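Local structure of probable amino acid aminotransferase (Mycobacterium tuberculosis, 6Q1R) at residues G139-P144 against P209-I214; R187-I192 against L205-P210. The protein is probably an amino acid aminotransferase of the class IV family, found here as a two-chain assembly with pyridoxal-5'-phosphate bound. One frame throughout, in Å; residues are numbered along the deposited sequence.

Interaction 1: G139-P144 against P209-I214; sequences GGDAMP and PPWYPI
With chi1 at -60°, Asp141 keeps CG beside its own backbone N and anti to its carbonyl carbon, which swings the carboxylate toward Trp211; the indole, with CG between backbone N and carbonyl carbon (chi1 55°), leads away from the helical turn. The contact thus sets a short, weakly bonded helix, about 139-142, against two consecutive turns: a type I beta turn from Pro209 to Tyr212 and an inverse gamma turn centred on Pro213. It illustrates how a glycine backbone can be matched to a proline ring, with a side-chain contact beside it. Gly140 and Pro213 bring their CA atoms within 3.6 Å, an approach made at a residue without a side chain. The Pro213 ring presents a face to Gly140 N, its CB 3.3 Å from that nitrogen, while its CD comes 3.7 Å from Gly139 N. Beyond the glycines, the Asp141 carboxylate comes alongside Trp211 CB, with OD2 the touching oxygen and oblique to the indole, the two planes 31° apart. Neither carboxylate oxygen can bond to the nearby Trp211 O, since all three are acceptors.

Pro213 also touches Ala148, and Tyr212 reaches Ala137 and Ala238, linking the turns to neighbouring loops. On the far end of the helical segment, Met143 packs on Asp132 of the second subunit. Pro209 packs against both aromatic rings: its CB sits 3.5 Å above the Trp211 ring plane, toward the rim, while its CG lies 3.6 Å above the centre of the Tyr212 ring.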
# COMPACT_ATOMS: atom_id res chain seq x y z
N GLY B 139 0.78 12.10 13.37
CA GLY B 139 0.48 11.69 12.01
C GLY B 139 -0.94 11.17 11.83
O GLY B 139 -1.60 11.51 10.84
N GLY B 140 -1.43 10.36 12.76
CA GLY B 140 -2.74 9.76 12.58
C GLY B 140 -3.88 10.76 12.62
O GLY B 140 -4.85 10.64 11.87
N ASP B 141 -3.77 11.77 13.49
CA ASP B 141 -4.84 12.74 13.66
C ASP B 141 -4.66 13.99 12.80
O ASP B 141 -5.57 14.37 12.06
CB ASP B 141 -4.96 13.14 15.14
CG ASP B 141 -5.27 11.96 16.03
OD1 ASP B 141 -5.96 11.02 15.58
OD2 ASP B 141 -4.81 11.98 17.19
N ALA B 142 -3.50 14.65 12.90
CA ALA B 142 -3.27 15.87 12.15
C ALA B 142 -3.23 15.61 10.64
O ALA B 142 -3.38 16.56 9.86
CB ALA B 142 -1.99 16.56 12.60
N MET B 143 -3.02 14.36 10.23
CA MET B 143 -3.02 13.97 8.82
C MET B 143 -3.95 12.78 8.66
O MET B 143 -3.50 11.63 8.54
CB MET B 143 -1.61 13.65 8.33
CG MET B 143 -0.69 14.85 8.26
SD MET B 143 1.02 14.38 7.93
CE MET B 143 1.58 13.89 9.55
N PRO B 144 -5.27 13.02 8.66
CA PRO B 144 -6.21 11.91 8.48
C PRO B 144 -6.19 11.32 7.09
O PRO B 144 -6.54 10.15 6.92
CB PRO B 144 -7.57 12.55 8.80
CG PRO B 144 -7.39 13.99 8.46
CD PRO B 144 -5.96 14.32 8.80
N PRO B 209 -0.23 5.14 22.54
CA PRO B 209 -1.63 5.56 22.46
C PRO B 209 -2.16 5.43 21.05
O PRO B 209 -1.41 5.55 20.07
CB PRO B 209 -1.58 7.03 22.91
CG PRO B 209 -0.20 7.47 22.57
CD PRO B 209 0.68 6.27 22.77
N PRO B 210 -3.47 5.19 20.89
CA PRO B 210 -4.00 4.87 19.56
C PRO B 210 -4.19 6.08 18.66
O PRO B 210 -4.39 5.89 17.45
CB PRO B 210 -5.36 4.23 19.89
CG PRO B 210 -5.79 4.95 21.13
CD PRO B 210 -4.53 5.23 21.92
N TRP B 211 -4.10 7.30 19.18
CA TRP B 211 -4.22 8.46 18.32
C TRP B 211 -2.95 8.75 17.54
O TRP B 211 -2.96 9.62 16.65
CB TRP B 211 -4.65 9.70 19.12
CG TRP B 211 -3.79 10.07 20.30
CD1 TRP B 211 -2.64 10.80 20.26
CD2 TRP B 211 -4.03 9.77 21.68
NE1 TRP B 211 -2.14 10.96 21.54
CE2 TRP B 211 -2.98 10.33 22.42
CE3 TRP B 211 -5.03 9.06 22.36
CZ2 TRP B 211 -2.89 10.22 23.81
CZ3 TRP B 211 -4.94 8.95 23.74
CH2 TRP B 211 -3.88 9.53 24.45
N TYR B 212 -1.85 8.04 17.84
CA TYR B 212 -0.68 8.05 16.98
C TYR B 212 -1.01 7.42 15.63
O TYR B 212 -2.01 6.70 15.50
CB TYR B 212 0.47 7.27 17.64
CG TYR B 212 1.18 7.99 18.77
CD1 TYR B 212 0.84 9.30 19.11
CD2 TYR B 212 2.21 7.37 19.48
CE1 TYR B 212 1.49 9.96 20.13
CE2 TYR B 212 2.86 8.03 20.51
CZ TYR B 212 2.50 9.32 20.83
OH TYR B 212 3.14 10.00 21.84
N PRO B 213 -0.19 7.67 14.60
CA PRO B 213 -0.44 7.04 13.30
C PRO B 213 -0.23 5.53 13.32
O PRO B 213 0.64 5.00 12.62
CB PRO B 213 0.58 7.73 12.38
CG PRO B 213 1.67 8.19 13.30
CD PRO B 213 0.96 8.60 14.56
N ILE B 214 -1.05 4.82 14.11
CA ILE B 214 -0.97 3.38 14.27
C ILE B 214 -2.38 2.80 14.33
O ILE B 214 -3.36 3.52 14.57
CB ILE B 214 -0.18 2.97 15.54
CG1 ILE B 214 -0.89 3.51 16.79
CG2 ILE B 214 1.27 3.45 15.48
CD1 ILE B 214 -0.32 3.00 18.09

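Interaction 2: R187-I192 against L205-P210; sequences RSTVVI and LLTPPP. With PLP (pyridoxal-5'-phosphate), chain H.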
# COMPACT_ATOMS: atom_id res chain seq x y z
N ARG B 187 3.46 -5.74 11.67
CA ARG B 187 2.33 -6.66 11.73
C ARG B 187 1.87 -6.90 13.17
O ARG B 187 1.20 -7.91 13.43
CB ARG B 187 2.66 -8.00 11.06
CG ARG B 187 3.90 -8.68 11.63
CD ARG B 187 4.33 -9.87 10.78
NE ARG B 187 5.63 -10.40 11.18
CZ ARG B 187 6.30 -11.32 10.49
NH1 ARG B 187 5.80 -11.80 9.36
NH2 ARG B 187 7.48 -11.75 10.93
N SER B 188 2.20 -6.01 14.09
CA SER B 188 1.93 -6.24 15.51
C SER B 188 1.85 -4.90 16.23
O SER B 188 2.32 -3.87 15.74
CB SER B 188 3.02 -7.12 16.15
OG SER B 188 2.94 -8.46 15.71
N THR B 189 1.24 -4.94 17.41
CA THR B 189 1.17 -3.80 18.32
C THR B 189 2.06 -4.06 19.53
O THR B 189 2.11 -5.18 20.05
CB THR B 189 -0.27 -3.53 18.76
OG1 THR B 189 -0.27 -2.98 20.09
CG2 THR B 189 -1.10 -4.80 18.73
N VAL B 190 2.78 -3.02 19.96
CA VAL B 190 3.78 -3.13 21.02
C VAL B 190 3.10 -2.98 22.38
O VAL B 190 2.32 -2.04 22.60
CB VAL B 190 4.89 -2.08 20.84
CG1 VAL B 190 5.83 -2.11 22.03
CG2 VAL B 190 5.64 -2.32 19.55
N VAL B 191 3.42 -3.89 23.31
CA VAL B 191 2.94 -3.86 24.68
C VAL B 191 4.13 -3.98 25.62
O VAL B 191 5.04 -4.78 25.38
CB VAL B 191 1.91 -4.98 24.95
CG1 VAL B 191 1.40 -4.91 26.38
CG2 VAL B 191 0.76 -4.89 23.97
N ILE B 192 4.11 -3.19 26.70
CA ILE B 192 5.24 -3.10 27.63
C ILE B 192 4.77 -3.47 29.03
O ILE B 192 3.59 -3.32 29.37
CB ILE B 192 5.88 -1.69 27.61
CG1 ILE B 192 7.37 -1.80 27.34
CG2 ILE B 192 5.65 -0.94 28.91
CD1 ILE B 192 7.69 -2.46 26.04
N LEU B 205 0.73 -2.47 32.55
CA LEU B 205 1.04 -2.77 31.16
C LEU B 205 0.75 -1.54 30.30
O LEU B 205 -0.31 -0.92 30.43
CB LEU B 205 0.21 -3.95 30.66
CG LEU B 205 0.45 -5.31 31.32
CD1 LEU B 205 -0.43 -6.37 30.69
CD2 LEU B 205 1.91 -5.69 31.22
N LEU B 206 1.69 -1.20 29.42
CA LEU B 206 1.61 0.03 28.64
C LEU B 206 1.78 -0.28 27.16
O LEU B 206 2.54 -1.17 26.78
CB LEU B 206 2.70 1.02 29.09
CG LEU B 206 2.68 1.43 30.56
CD1 LEU B 206 3.82 2.39 30.86
CD2 LEU B 206 1.34 2.04 30.96
N THR B 207 1.05 0.47 26.33
CA THR B 207 1.14 0.40 24.88
C THR B 207 1.05 1.82 24.35
O THR B 207 0.49 2.70 25.02
CB THR B 207 0.02 -0.47 24.28
OG1 THR B 207 0.19 -0.57 22.86
CG2 THR B 207 -1.34 0.15 24.56
N PRO B 208 1.62 2.09 23.18
CA PRO B 208 1.54 3.45 22.63
C PRO B 208 0.09 3.85 22.40
O PRO B 208 -0.76 3.00 22.09
CB PRO B 208 2.31 3.35 21.31
CG PRO B 208 3.31 2.26 21.56
CD PRO B 208 2.58 1.26 22.42
N PRO B 209 -0.23 5.14 22.54
CA PRO B 209 -1.63 5.56 22.46
C PRO B 209 -2.16 5.43 21.05
O PRO B 209 -1.41 5.55 20.07
CB PRO B 209 -1.58 7.03 22.91
CG PRO B 209 -0.20 7.47 22.57
CD PRO B 209 0.68 6.27 22.77
N PRO B 210 -3.47 5.19 20.89
CA PRO B 210 -4.00 4.87 19.56
C PRO B 210 -4.19 6.08 18.66
O PRO B 210 -4.39 5.89 17.45
CB PRO B 210 -5.36 4.23 19.89
CG PRO B 210 -5.79 4.95 21.13
CD PRO B 210 -4.53 5.23 21.92
N1 PLP H . -0.18 -3.68 13.42
C2 PLP H . -0.36 -3.74 12.08
C2A PLP H . 0.41 -2.82 11.16
C3 PLP H . -1.33 -4.71 11.51
O3 PLP H . -1.54 -4.80 10.17
C4 PLP H . -2.06 -5.59 12.45
C4A PLP H . -3.03 -6.54 11.86
C5 PLP H . -1.78 -5.42 13.90
C6 PLP H . -0.84 -4.46 14.28
C5A PLP H . -2.45 -6.25 14.98
O4P PLP H . -3.87 -6.27 14.89
P PLP H . -4.69 -7.39 15.72
O1P PLP H . -4.35 -8.72 15.10
O2P PLP H . -6.17 -7.11 15.61
O3P PLP H . -4.29 -7.33 17.17
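Ile192 and Leu206 form a hydrogen-bonded pair of the antiparallel beta hairpin made by strands 189-194 and 204-207, and the backbone bonds come first: Ile192 N donates to Leu206 O at 2.6 Å, and Leu206 N returns a bond to Ile192 O at 2.8 Å. The short strand segments run 150° apart. Weaker CA-H...O contacts accompany these bonds, with Val191 CA directed at Leu206 O and Leu205 CA at Ile192 O.

A side-chain hydrogen bond continues the pairing. Two residues along, Val190 O comes near CD of Pro208, a residue with no N-H to offer. Thr207 supplies the donor instead: turned anti to the backbone N by a chi1 of -177°, its OG1 reaches Val190 O at 2.6 Å and meets it almost end-on, with a C=O...donor angle of 164°.

Among the apolar contacts, Ile192 CG2 lies 3.5 Å from Leu206 CB on the face of the sheet where Ile192 also meets Ile250. Pro208 packs its CD against Val190 CB at a looser 4.4 Å. Elsewhere Thr189, Val191 and Thr207 all touch Gln220 of helix 218-229, and the outer edges of the hairpin bond to strands 249-253 and 233-236.

Contact with the ligand is made by backbone: Ser188 C comes 3.4 Å from C6 of pyridoxal-5'-phosphate. The ligand is also hydrogen-bonded to residues including Tyr155 and Ser255.

Taken together, the threonine hydroxyl satisfies the buried Val190 O where Pro208 has no amide hydrogen, which is consistent with the chain leaving the sheet here without losing a partner for that acceptor.

Interactions 1 and 2 have centres about 14 Å apart and share Pro209 and Pro210. Along the chain the order is 139-144, 187-192, 205-210 and 209-214: the hairpin's second strand leaves the mixed sheet and runs straight into the turns that meet the helical segment. The two contacts also touch directly, Ile214 CD1 packing 4.0 Å from Pro208 O. Interaction 2 is buried, and the start of its first segment borders pyridoxal-5'-phosphate, whereas interaction 1 is partly buried. The same loop then leads into helix 218-229, whose first residues, Thr218 and Thr219, hydrogen-bond to the ligand. The proline-rich connection therefore joins the sheet core, a peripheral packing site and the pyridoxal-5'-phosphate pocket.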